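Local coordinates for KmHsv2 (Kluyveromyces marxianus, PDB 3VU4), which probably binds phosphoinositides, as Atg18 does, and is a seven-bladed beta-propeller of the PROPPIN kind, linked to protein transport, at residues D24-Q29 with G308-W313; S301-V306 with W323-M328; M328-K333 with D348-L353. All coordinates share one frame; numbering follows the deposited sequence.

Contact 1 (D24-Q29 with G308-W313)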
loop_
_atom_site.group_PDB
_atom_site.type_symbol
_atom_site.label_atom_id
_atom_site.label_comp_id
_atom_site.label_asym_id
_atom_site.label_seq_id
_atom_site.Cartn_x
_atom_site.Cartn_y
_atom_site.Cartn_z
ATOM N N ASP A 24 -11.857 1.162 9.456
ATOM C CA ASP A 24 -10.495 1.245 8.954
ATOM C C ASP A 24 -9.938 -0.166 8.849
ATOM O O ASP A 24 -10.371 -1.069 9.569
ATOM C CB ASP A 24 -9.621 2.091 9.888
ATOM C CG ASP A 24 -8.311 2.522 9.240
ATOM O OD1 ASP A 24 -8.320 2.856 8.036
ATOM O OD2 ASP A 24 -7.277 2.546 9.936
ATOM N N TYR A 25 -8.997 -0.352 7.932
ATOM C CA TYR A 25 -8.368 -1.646 7.719
ATOM C C TYR A 25 -7.023 -1.391 7.057
ATOM O O TYR A 25 -6.862 -0.419 6.326
ATOM C CB TYR A 25 -9.246 -2.543 6.838
ATOM C CG TYR A 25 -9.541 -1.998 5.457
ATOM C CD1 TYR A 25 -10.219 -0.785 5.289
ATOM C CD2 TYR A 25 -9.151 -2.703 4.311
ATOM C CE1 TYR A 25 -10.500 -0.280 4.012
ATOM C CE2 TYR A 25 -9.428 -2.213 3.029
ATOM C CZ TYR A 25 -10.097 -1.003 2.887
ATOM O OH TYR A 25 -10.354 -0.508 1.630
ATOM N N GLU A 26 -6.057 -2.260 7.316
ATOM C CA GLU A 26 -4.730 -2.075 6.757
ATOM C C GLU A 26 -3.929 -3.367 6.899
ATOM O O GLU A 26 -4.170 -4.151 7.818
ATOM C CB GLU A 26 -4.045 -0.923 7.500
ATOM C CG GLU A 26 -2.731 -0.464 6.915
ATOM C CD GLU A 26 -2.864 -0.055 5.468
ATOM O OE1 GLU A 26 -2.942 -0.960 4.607
ATOM O OE2 GLU A 26 -2.903 1.166 5.195
ATOM N N PHE A 27 -2.996 -3.593 5.974
ATOM C CA PHE A 27 -2.146 -4.784 5.994
ATOM C C PHE A 27 -0.920 -4.518 6.865
ATOM O O PHE A 27 -0.566 -3.362 7.095
ATOM C CB PHE A 27 -1.660 -5.106 4.580
ATOM C CG PHE A 27 -2.754 -5.411 3.619
ATOM C CD1 PHE A 27 -3.233 -6.709 3.479
ATOM C CD2 PHE A 27 -3.333 -4.391 2.864
ATOM C CE1 PHE A 27 -4.267 -6.989 2.605
ATOM C CE2 PHE A 27 -4.368 -4.663 1.987
ATOM C CZ PHE A 27 -4.837 -5.966 1.858
ATOM N N ASN A 28 -0.272 -5.573 7.355
ATOM C CA ASN A 28 0.937 -5.364 8.143
ATOM C C ASN A 28 2.078 -5.190 7.135
ATOM O O ASN A 28 1.917 -5.511 5.959
ATOM C CB ASN A 28 1.198 -6.531 9.104
ATOM C CG ASN A 28 1.569 -7.819 8.397
ATOM O OD1 ASN A 28 1.509 -7.927 7.163
ATOM N ND2 ASN A 28 1.953 -8.818 9.188
ATOM N N GLN A 29 3.217 -4.685 7.593
ATOM C CA GLN A 29 4.364 -4.401 6.731
ATOM C C GLN A 29 4.781 -5.405 5.644
ATOM O O GLN A 29 5.333 -4.998 4.628
ATOM C CB GLN A 29 5.573 -4.054 7.596
ATOM C CG GLN A 29 5.340 -2.895 8.585
ATOM C CD GLN A 29 4.317 -3.224 9.669
ATOM O OE1 GLN A 29 4.166 -4.378 10.068
ATOM N NE2 GLN A 29 3.626 -2.208 10.160
ATOM N N GLY A 308 -14.522 1.563 -1.138
ATOM C CA GLY A 308 -13.217 1.577 -1.765
ATOM C C GLY A 308 -12.629 0.195 -1.602
ATOM O O GLY A 308 -13.376 -0.781 -1.523
ATOM N N CYS A 309 -11.306 0.098 -1.562
ATOM C CA CYS A 309 -10.658 -1.187 -1.361
ATOM C C CYS A 309 -9.169 -0.985 -1.206
ATOM O O CYS A 309 -8.662 0.124 -1.395
ATOM C CB CYS A 309 -10.934 -2.149 -2.532
ATOM S SG CYS A 309 -10.209 -1.702 -4.146
ATOM N N LYS A 310 -8.483 -2.063 -0.838
ATOM C CA LYS A 310 -7.032 -2.062 -0.673
ATOM C C LYS A 310 -6.557 -3.375 -1.239
ATOM O O LYS A 310 -7.207 -4.403 -1.049
ATOM C CB LYS A 310 -6.633 -1.947 0.803
ATOM C CG LYS A 310 -6.923 -0.575 1.359
ATOM C CD LYS A 310 -6.301 -0.312 2.711
ATOM C CE LYS A 310 -6.648 1.111 3.131
ATOM N NZ LYS A 310 -6.128 1.485 4.468
ATOM N N ILE A 311 -5.442 -3.345 -1.955
ATOM C CA ILE A 311 -4.920 -4.566 -2.544
ATOM C C ILE A 311 -3.546 -4.892 -1.986
ATOM O O ILE A 311 -2.883 -4.045 -1.384
ATOM C CB ILE A 311 -4.869 -4.452 -4.087
ATOM C CG1 ILE A 311 -3.828 -3.425 -4.525
ATOM C CG2 ILE A 311 -6.230 -3.986 -4.611
ATOM C CD1 ILE A 311 -3.899 -3.086 -6.004
ATOM N N ALA A 312 -3.130 -6.136 -2.165
ATOM C CA ALA A 312 -1.829 -6.563 -1.677
ATOM C C ALA A 312 -1.408 -7.837 -2.385
ATOM O O ALA A 312 -2.185 -8.793 -2.489
ATOM C CB ALA A 312 -1.881 -6.789 -0.172
ATOM N N TRP A 313 -0.185 -7.844 -2.898
ATOM C CA TRP A 313 0.315 -9.038 -3.564
ATOM C C TRP A 313 0.714 -9.992 -2.457
ATOM O O TRP A 313 1.203 -9.569 -1.413
ATOM C CB TRP A 313 1.522 -8.721 -4.442
ATOM C CG TRP A 313 1.189 -7.902 -5.652
ATOM C CD1 TRP A 313 0.985 -6.552 -5.702
ATOM C CD2 TRP A 313 1.055 -8.378 -6.997
ATOM N NE1 TRP A 313 0.742 -6.157 -6.995
ATOM C CE2 TRP A 313 0.779 -7.257 -7.809
ATOM C CE3 TRP A 313 1.148 -9.640 -7.593
ATOM C CZ2 TRP A 313 0.595 -7.364 -9.192
ATOM C CZ3 TRP A 313 0.967 -9.746 -8.968
ATOM C CH2 TRP A 313 0.692 -8.612 -9.752
#

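Contact 2 (S301-V306 with W323-M328)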
loop_
_atom_site.group_PDB
_atom_site.type_symbol
_atom_site.label_atom_id
_atom_site.label_comp_id
_atom_site.label_asym_id
_atom_site.label_seq_id
_atom_site.Cartn_x
_atom_site.Cartn_y
_atom_site.Cartn_z
ATOM N N SER A 301 -15.916 -7.370 -9.891
ATOM C CA SER A 301 -17.334 -7.552 -9.637
ATOM C C SER A 301 -17.709 -7.000 -8.269
ATOM O O SER A 301 -17.348 -7.573 -7.249
ATOM C CB SER A 301 -17.677 -9.043 -9.696
ATOM O OG SER A 301 -18.948 -9.305 -9.130
ATOM N N VAL A 302 -18.433 -5.891 -8.239
ATOM C CA VAL A 302 -18.835 -5.325 -6.961
ATOM C C VAL A 302 -20.255 -4.735 -6.988
ATOM O O VAL A 302 -20.709 -4.240 -8.018
ATOM C CB VAL A 302 -17.821 -4.246 -6.502
ATOM C CG1 VAL A 302 -17.882 -3.027 -7.430
ATOM C CG2 VAL A 302 -18.099 -3.876 -5.042
ATOM N N ASP A 303 -20.960 -4.802 -5.857
ATOM C CA ASP A 303 -22.316 -4.269 -5.786
ATOM C C ASP A 303 -22.300 -2.747 -5.739
ATOM O O ASP A 303 -21.240 -2.142 -5.661
ATOM C CB ASP A 303 -23.079 -4.838 -4.580
ATOM C CG ASP A 303 -22.389 -4.570 -3.255
ATOM O OD1 ASP A 303 -22.022 -3.405 -2.984
ATOM O OD2 ASP A 303 -22.233 -5.533 -2.474
ATOM N N LYS A 304 -23.477 -2.132 -5.786
ATOM C CA LYS A 304 -23.583 -0.678 -5.799
ATOM C C LYS A 304 -23.249 0.032 -4.498
ATOM O O LYS A 304 -23.322 1.256 -4.417
ATOM C CB LYS A 304 -24.982 -0.262 -6.260
ATOM C CG LYS A 304 -26.121 -0.691 -5.345
ATOM C CD LYS A 304 -27.458 -0.173 -5.877
ATOM C CE LYS A 304 -28.630 -0.516 -4.955
ATOM N NZ LYS A 304 -29.921 0.066 -5.445
ATOM N N HIS A 305 -22.857 -0.722 -3.484
ATOM C CA HIS A 305 -22.525 -0.115 -2.204
ATOM C C HIS A 305 -21.011 0.009 -1.964
ATOM O O HIS A 305 -20.574 0.217 -0.830
ATOM C CB HIS A 305 -23.184 -0.930 -1.085
ATOM C CG HIS A 305 -24.655 -1.134 -1.284
ATOM N ND1 HIS A 305 -25.560 -0.092 -1.276
ATOM C CD2 HIS A 305 -25.372 -2.251 -1.560
ATOM C CE1 HIS A 305 -26.769 -0.558 -1.540
ATOM N NE2 HIS A 305 -26.682 -1.865 -1.718
ATOM N N VAL A 306 -20.220 -0.099 -3.028
ATOM C CA VAL A 306 -18.767 -0.021 -2.909
ATOM C C VAL A 306 -18.302 1.277 -2.292
ATOM O O VAL A 306 -18.776 2.349 -2.651
ATOM C CB VAL A 306 -18.036 -0.099 -4.269
ATOM C CG1 VAL A 306 -16.791 -0.948 -4.133
ATOM C CG2 VAL A 306 -18.949 -0.612 -5.343
ATOM N N TRP A 323 -12.518 -5.679 0.325
ATOM C CA TRP A 323 -13.615 -4.730 0.215
ATOM C C TRP A 323 -14.158 -4.473 1.616
ATOM O O TRP A 323 -14.802 -5.344 2.202
ATOM C CB TRP A 323 -14.719 -5.307 -0.668
ATOM C CG TRP A 323 -14.256 -5.715 -2.028
ATOM C CD1 TRP A 323 -13.940 -6.985 -2.452
ATOM C CD2 TRP A 323 -14.059 -4.852 -3.158
ATOM N NE1 TRP A 323 -13.565 -6.956 -3.777
ATOM C CE2 TRP A 323 -13.628 -5.665 -4.233
ATOM C CE3 TRP A 323 -14.203 -3.471 -3.362
ATOM C CZ2 TRP A 323 -13.345 -5.141 -5.499
ATOM C CZ3 TRP A 323 -13.917 -2.951 -4.623
ATOM C CH2 TRP A 323 -13.493 -3.787 -5.674
ATOM N N PRO A 324 -13.904 -3.278 2.177
ATOM C CA PRO A 324 -14.398 -2.984 3.528
ATOM C C PRO A 324 -15.910 -3.062 3.726
ATOM O O PRO A 324 -16.354 -3.511 4.780
ATOM C CB PRO A 324 -13.827 -1.588 3.822
ATOM C CG PRO A 324 -13.721 -0.974 2.471
ATOM C CD PRO A 324 -13.198 -2.114 1.611
ATOM N N HIS A 325 -16.692 -2.663 2.722
ATOM C CA HIS A 325 -18.159 -2.676 2.824
ATOM C C HIS A 325 -18.838 -4.054 2.924
ATOM O O HIS A 325 -19.915 -4.167 3.499
ATOM C CB HIS A 325 -18.789 -1.874 1.671
ATOM C CG HIS A 325 -18.905 -2.635 0.384
ATOM N ND1 HIS A 325 -17.819 -3.192 -0.259
ATOM C CD2 HIS A 325 -19.984 -2.920 -0.385
ATOM C CE1 HIS A 325 -18.223 -3.787 -1.367
ATOM N NE2 HIS A 325 -19.533 -3.637 -1.468
ATOM N N THR A 326 -18.246 -5.100 2.366
ATOM C CA THR A 326 -18.858 -6.421 2.496
ATOM C C THR A 326 -17.903 -7.310 3.274
ATOM O O THR A 326 -18.162 -8.496 3.457
ATOM C CB THR A 326 -19.132 -7.092 1.126
ATOM O OG1 THR A 326 -17.899 -7.263 0.412
ATOM C CG2 THR A 326 -20.091 -6.246 0.295
ATOM N N ARG A 327 -16.806 -6.713 3.739
ATOM C CA ARG A 327 -15.760 -7.418 4.477
ATOM C C ARG A 327 -15.371 -8.699 3.761
ATOM O O ARG A 327 -15.194 -9.754 4.379
ATOM C CB ARG A 327 -16.201 -7.725 5.911
ATOM C CG ARG A 327 -15.879 -6.608 6.888
ATOM C CD ARG A 327 -16.274 -6.946 8.321
ATOM N NE ARG A 327 -17.718 -7.136 8.475
ATOM C CZ ARG A 327 -18.318 -8.326 8.542
ATOM N NH1 ARG A 327 -19.638 -8.398 8.679
ATOM N NH2 ARG A 327 -17.599 -9.446 8.487
ATOM N N MET A 328 -15.235 -8.594 2.443
ATOM C CA MET A 328 -14.859 -9.734 1.623
ATOM C C MET A 328 -13.438 -9.627 1.082
ATOM O O MET A 328 -12.950 -8.531 0.797
ATOM C CB MET A 328 -15.854 -9.894 0.482
ATOM C CG MET A 328 -16.675 -11.142 0.663
ATOM S SD MET A 328 -18.176 -11.181 -0.277
ATOM C CE MET A 328 -19.312 -10.442 0.873
#

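Contact 3 (M328-K333 with D348-L353)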
loop_
_atom_site.group_PDB
_atom_site.type_symbol
_atom_site.label_atom_id
_atom_site.label_comp_id
_atom_site.label_asym_id
_atom_site.label_seq_id
_atom_site.Cartn_x
_atom_site.Cartn_y
_atom_site.Cartn_z
ATOM N N MET A 328 -15.235 -8.594 2.443
ATOM C CA MET A 328 -14.859 -9.734 1.623
ATOM C C MET A 328 -13.438 -9.627 1.082
ATOM O O MET A 328 -12.950 -8.531 0.797
ATOM C CB MET A 328 -15.854 -9.894 0.482
ATOM C CG MET A 328 -16.675 -11.142 0.663
ATOM S SD MET A 328 -18.176 -11.181 -0.277
ATOM C CE MET A 328 -19.312 -10.442 0.873
ATOM N N ILE A 329 -12.762 -10.765 0.975
ATOM C CA ILE A 329 -11.408 -10.769 0.450
ATOM C C ILE A 329 -11.293 -11.759 -0.702
ATOM O O ILE A 329 -11.520 -12.963 -0.553
ATOM C CB ILE A 329 -10.360 -11.086 1.550
ATOM C CG1 ILE A 329 -8.963 -11.092 0.932
ATOM C CG2 ILE A 329 -10.667 -12.414 2.224
ATOM C CD1 ILE A 329 -7.844 -11.145 1.940
ATOM N N GLU A 330 -10.953 -11.217 -1.862
ATOM C CA GLU A 330 -10.810 -11.993 -3.084
ATOM C C GLU A 330 -9.350 -12.193 -3.469
ATOM O O GLU A 330 -8.555 -11.260 -3.422
ATOM C CB GLU A 330 -11.569 -11.284 -4.206
ATOM C CG GLU A 330 -13.060 -11.551 -4.167
ATOM C CD GLU A 330 -13.888 -10.348 -4.523
ATOM O OE1 GLU A 330 -13.417 -9.511 -5.313
ATOM O OE2 GLU A 330 -15.026 -10.249 -4.021
ATOM N N THR A 331 -9.006 -13.416 -3.852
ATOM C CA THR A 331 -7.645 -13.750 -4.240
ATOM C C THR A 331 -7.564 -13.902 -5.753
ATOM O O THR A 331 -8.282 -14.713 -6.342
ATOM C CB THR A 331 -7.208 -15.053 -3.561
ATOM O OG1 THR A 331 -7.260 -14.876 -2.142
ATOM C CG2 THR A 331 -5.796 -15.433 -3.964
ATOM N N PHE A 332 -6.697 -13.116 -6.386
ATOM C CA PHE A 332 -6.548 -13.171 -7.838
ATOM C C PHE A 332 -5.185 -13.704 -8.266
ATOM O O PHE A 332 -4.198 -13.590 -7.542
ATOM C CB PHE A 332 -6.765 -11.780 -8.452
ATOM C CG PHE A 332 -8.120 -11.185 -8.160
ATOM C CD1 PHE A 332 -8.387 -10.589 -6.925
ATOM C CD2 PHE A 332 -9.137 -11.237 -9.111
ATOM C CE1 PHE A 332 -9.653 -10.050 -6.641
ATOM C CE2 PHE A 332 -10.406 -10.703 -8.838
ATOM C CZ PHE A 332 -10.663 -10.107 -7.597
ATOM N N LYS A 333 -5.135 -14.280 -9.456
ATOM C CA LYS A 333 -3.898 -14.832 -9.989
ATOM C C LYS A 333 -3.626 -14.191 -11.351
ATOM O O LYS A 333 -4.535 -14.048 -12.177
ATOM C CB LYS A 333 -4.043 -16.348 -10.137
ATOM C CG LYS A 333 -2.906 -17.196 -9.568
ATOM C CD LYS A 333 -1.729 -17.296 -10.517
ATOM C CE LYS A 333 -0.950 -18.599 -10.301
ATOM N NZ LYS A 333 -0.293 -18.706 -8.965
ATOM N N ASP A 348 -9.398 -16.658 -8.055
ATOM C CA ASP A 348 -9.352 -18.006 -7.517
ATOM C C ASP A 348 -10.221 -18.204 -6.289
ATOM O O ASP A 348 -10.731 -19.303 -6.061
ATOM C CB ASP A 348 -7.916 -18.405 -7.165
ATOM C CG ASP A 348 -7.075 -18.708 -8.392
ATOM O OD1 ASP A 348 -7.604 -19.325 -9.347
ATOM O OD2 ASP A 348 -5.879 -18.343 -8.398
ATOM N N GLN A 349 -10.402 -17.148 -5.503
ATOM C CA GLN A 349 -11.175 -17.260 -4.278
ATOM C C GLN A 349 -11.941 -16.017 -3.868
ATOM O O GLN A 349 -11.493 -14.893 -4.075
ATOM C CB GLN A 349 -10.250 -17.632 -3.118
ATOM C CG GLN A 349 -9.847 -19.078 -3.032
ATOM C CD GLN A 349 -10.456 -19.771 -1.817
ATOM O OE1 GLN A 349 -11.643 -20.124 -1.808
ATOM N NE2 GLN A 349 -9.645 -19.955 -0.780
ATOM N N ARG A 350 -13.096 -16.250 -3.261
ATOM C CA ARG A 350 -13.940 -15.193 -2.735
ATOM C C ARG A 350 -14.435 -15.694 -1.390
ATOM O O ARG A 350 -15.200 -16.653 -1.320
ATOM C CB ARG A 350 -15.140 -14.911 -3.644
ATOM C CG ARG A 350 -16.277 -14.165 -2.931
ATOM C CD ARG A 350 -16.700 -12.931 -3.704
ATOM N NE ARG A 350 -17.137 -13.310 -5.038
ATOM C CZ ARG A 350 -16.987 -12.567 -6.123
ATOM N NH1 ARG A 350 -16.408 -11.383 -6.056
ATOM N NH2 ARG A 350 -17.411 -13.028 -7.285
ATOM N N GLU A 351 -13.959 -15.073 -0.319
ATOM C CA GLU A 351 -14.389 -15.454 1.017
ATOM C C GLU A 351 -14.649 -14.224 1.849
ATOM O O GLU A 351 -14.271 -13.118 1.469
ATOM C CB GLU A 351 -13.362 -16.359 1.694
ATOM C CG GLU A 351 -11.938 -15.877 1.663
ATOM C CD GLU A 351 -10.968 -17.040 1.787
ATOM O OE1 GLU A 351 -11.104 -17.822 2.755
ATOM O OE2 GLU A 351 -10.082 -17.177 0.913
ATOM N N GLN A 352 -15.324 -14.412 2.972
ATOM C CA GLN A 352 -15.637 -13.285 3.826
ATOM C C GLN A 352 -14.833 -13.297 5.101
ATOM O O GLN A 352 -14.569 -14.351 5.668
ATOM C CB GLN A 352 -17.121 -13.258 4.189
ATOM C CG GLN A 352 -17.499 -11.984 4.928
ATOM C CD GLN A 352 -18.939 -11.957 5.352
ATOM O OE1 GLN A 352 -19.361 -12.722 6.226
ATOM N NE2 GLN A 352 -19.716 -11.078 4.731
ATOM N N LEU A 353 -14.440 -12.108 5.538
ATOM C CA LEU A 353 -13.689 -11.961 6.769
ATOM C C LEU A 353 -14.689 -12.044 7.926
ATOM O O LEU A 353 -15.522 -11.160 8.113
ATOM C CB LEU A 353 -12.944 -10.626 6.753
ATOM C CG LEU A 353 -11.859 -10.605 5.673
ATOM C CD1 LEU A 353 -11.219 -9.244 5.584
ATOM C CD2 LEU A 353 -10.815 -11.657 5.999
HETATM O O HOH W 1 -9.829 -15.019 -0.946
#

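Contact 1 (D24-Q29 with G308-W313)
Lys310 reaches across from strand 310-313 to the backbone and side chains of strand 24-27. These are inner strands of the last and first blades of the propeller. They run nearly parallel, 14° apart, with axes 8.3 Å from each other, too far for backbone pairing. Lys310 CB sits beside the edge of the Phe27 ring, 3.7 Å from Phe27 CE2. Lys310 CG, turned beside its own backbone N (chi1 -71°), lies 3.4 Å from Tyr25 CE2. The chain then runs extended. CD passes over one face of the Tyr25 ring, offset toward its rim, in a CH-pi contact. CE moves on toward Tyr25 O. Lys310 NZ stands over the Tyr25 ring, 4.8 Å from its centroid, in a cation-pi contact. Lys310 NZ donates to Tyr25 O at 2.8 Å, almost in line with the carbonyl (169° at the oxygen). Lys310 NZ also forms a salt bridge with Glu26 OE2 at 3.3 Å, with a weak hydrogen bond. Glu26 OE1 instead accepts from the backbone N of Phe27. Ala312 CB rests over the centre of the Phe27 ring, 3.6 Å from its centroid. With an alanine in place of Lys310, Tyr25 O would probably lose this donor, Glu26 this salt bridge and the Tyr25 ring the aliphatic cover on one face. The first and last blades thus meet through side chains, with one lysine using carbonyl, carboxylate and aromatic face together.

Contact 2 (S301-V306 with W323-M328)
Trp323 meets two valines of 301-306, the loop that leads into the last blade. Val306 CG1 comes 3.5 Å from Trp323 CZ3, approaching obliquely. Val302 CG2 lies over one face of the indole, near the rim and 4.3 Å from Trp323 CE3. After Pro324, His325 carries the polar part of the contact. Its CG lies between the backbone N and the carbonyl carbon (chi1 82°), and the ring reaches in among Val302, Asp303, His305 and Val306. His325 NE2 donates to Asp303 OD1 at 2.9 Å, but the bond is bent, 133° at the hydrogen. The oxygen is near the imidazole plane, while the two flat groups stand almost perpendicular, 80° apart. The same OD1 accepts from His305 N, which closes an Asx turn within the loop. The two donors reach OD1 from opposite faces of the carboxylate plane. Val306 CA is over the centre of the His325 ring, 4.0 Å from its centroid, in a CH-pi contact. Thr326 CG2 packs on the opposite face of that ring and also meets Asp303 OD2, at 3.6 Å. The segment ends in a G1 bulge, where Arg327 and Met328 both face Trp323 and the Met328 O accepts from Trp323 N. The His-carboxylate bond therefore joins two surface turns: one aspartate oxygen both shapes its own turn and holds the imidazole, with the valines packed on Trp323 beside it.

Contact 3 (M328-K333 with D348-L353)
The two outer strands of the last propeller blade pair as an antiparallel hairpin, 328-337 with 342-352. Ile329 and Glu351 form a hydrogen-bonded pair, with Ile329 N donating to Glu351 O at 2.8 Å. At the other end lies a classic beta bulge. Asp348 and Gln349 both face Thr331, and Thr331 O takes Asp348 N at 2.8 Å and a weaker bond from Gln349 N. Glu330 and Arg350 lie side by side on one face of the sheet. Arg350 CG is anti to the backbone N (chi1 161°), and bends at chi2 and chi3 bring NH1 back to Glu330. Arg350 NH1 donates to Glu330 OE2 at 2.7 Å, in the guanidinium plane but from above the carboxylate plane. The two planes are 89° apart. Trp323 NE1 holds Glu330 OE1. On the opposite face Ile329 CG2 packs against Glu351 CG and, 3.9 Å away, Leu353 CD2. Val50 of the first blade touches all three. A water there donates to Ile329 O and Glu351 OE2, and accepts from Thr331 OG1 at 2.8 Å. Each face thus differs: a doubly held carboxylate on one, a water-bridged acid beside apolar packing on the other.

Contact 1 is the most central, its centre about 6 Å from that of the chain; contact 2 is a surface contact, and contact 3 is partly buried like contact 1 but lies far out. All three involve the last blade. Contact 1 joins its inner strand to the first blade through a lysine and aromatic rings. Contact 2 joins its entry loop to the turn between two of its strands, by a His-Asp bond with apolar packing. Contact 3 pairs its outer strands, and it alone has backbone pairing, with a salt bridge added. In contacts 1 and 2 side chains make the bonds, in contact 1 partly to a backbone carbonyl. Contacts 2 and 3 share Met328, and Arg327 O probably accepts a hydrogen bond from Leu353 N.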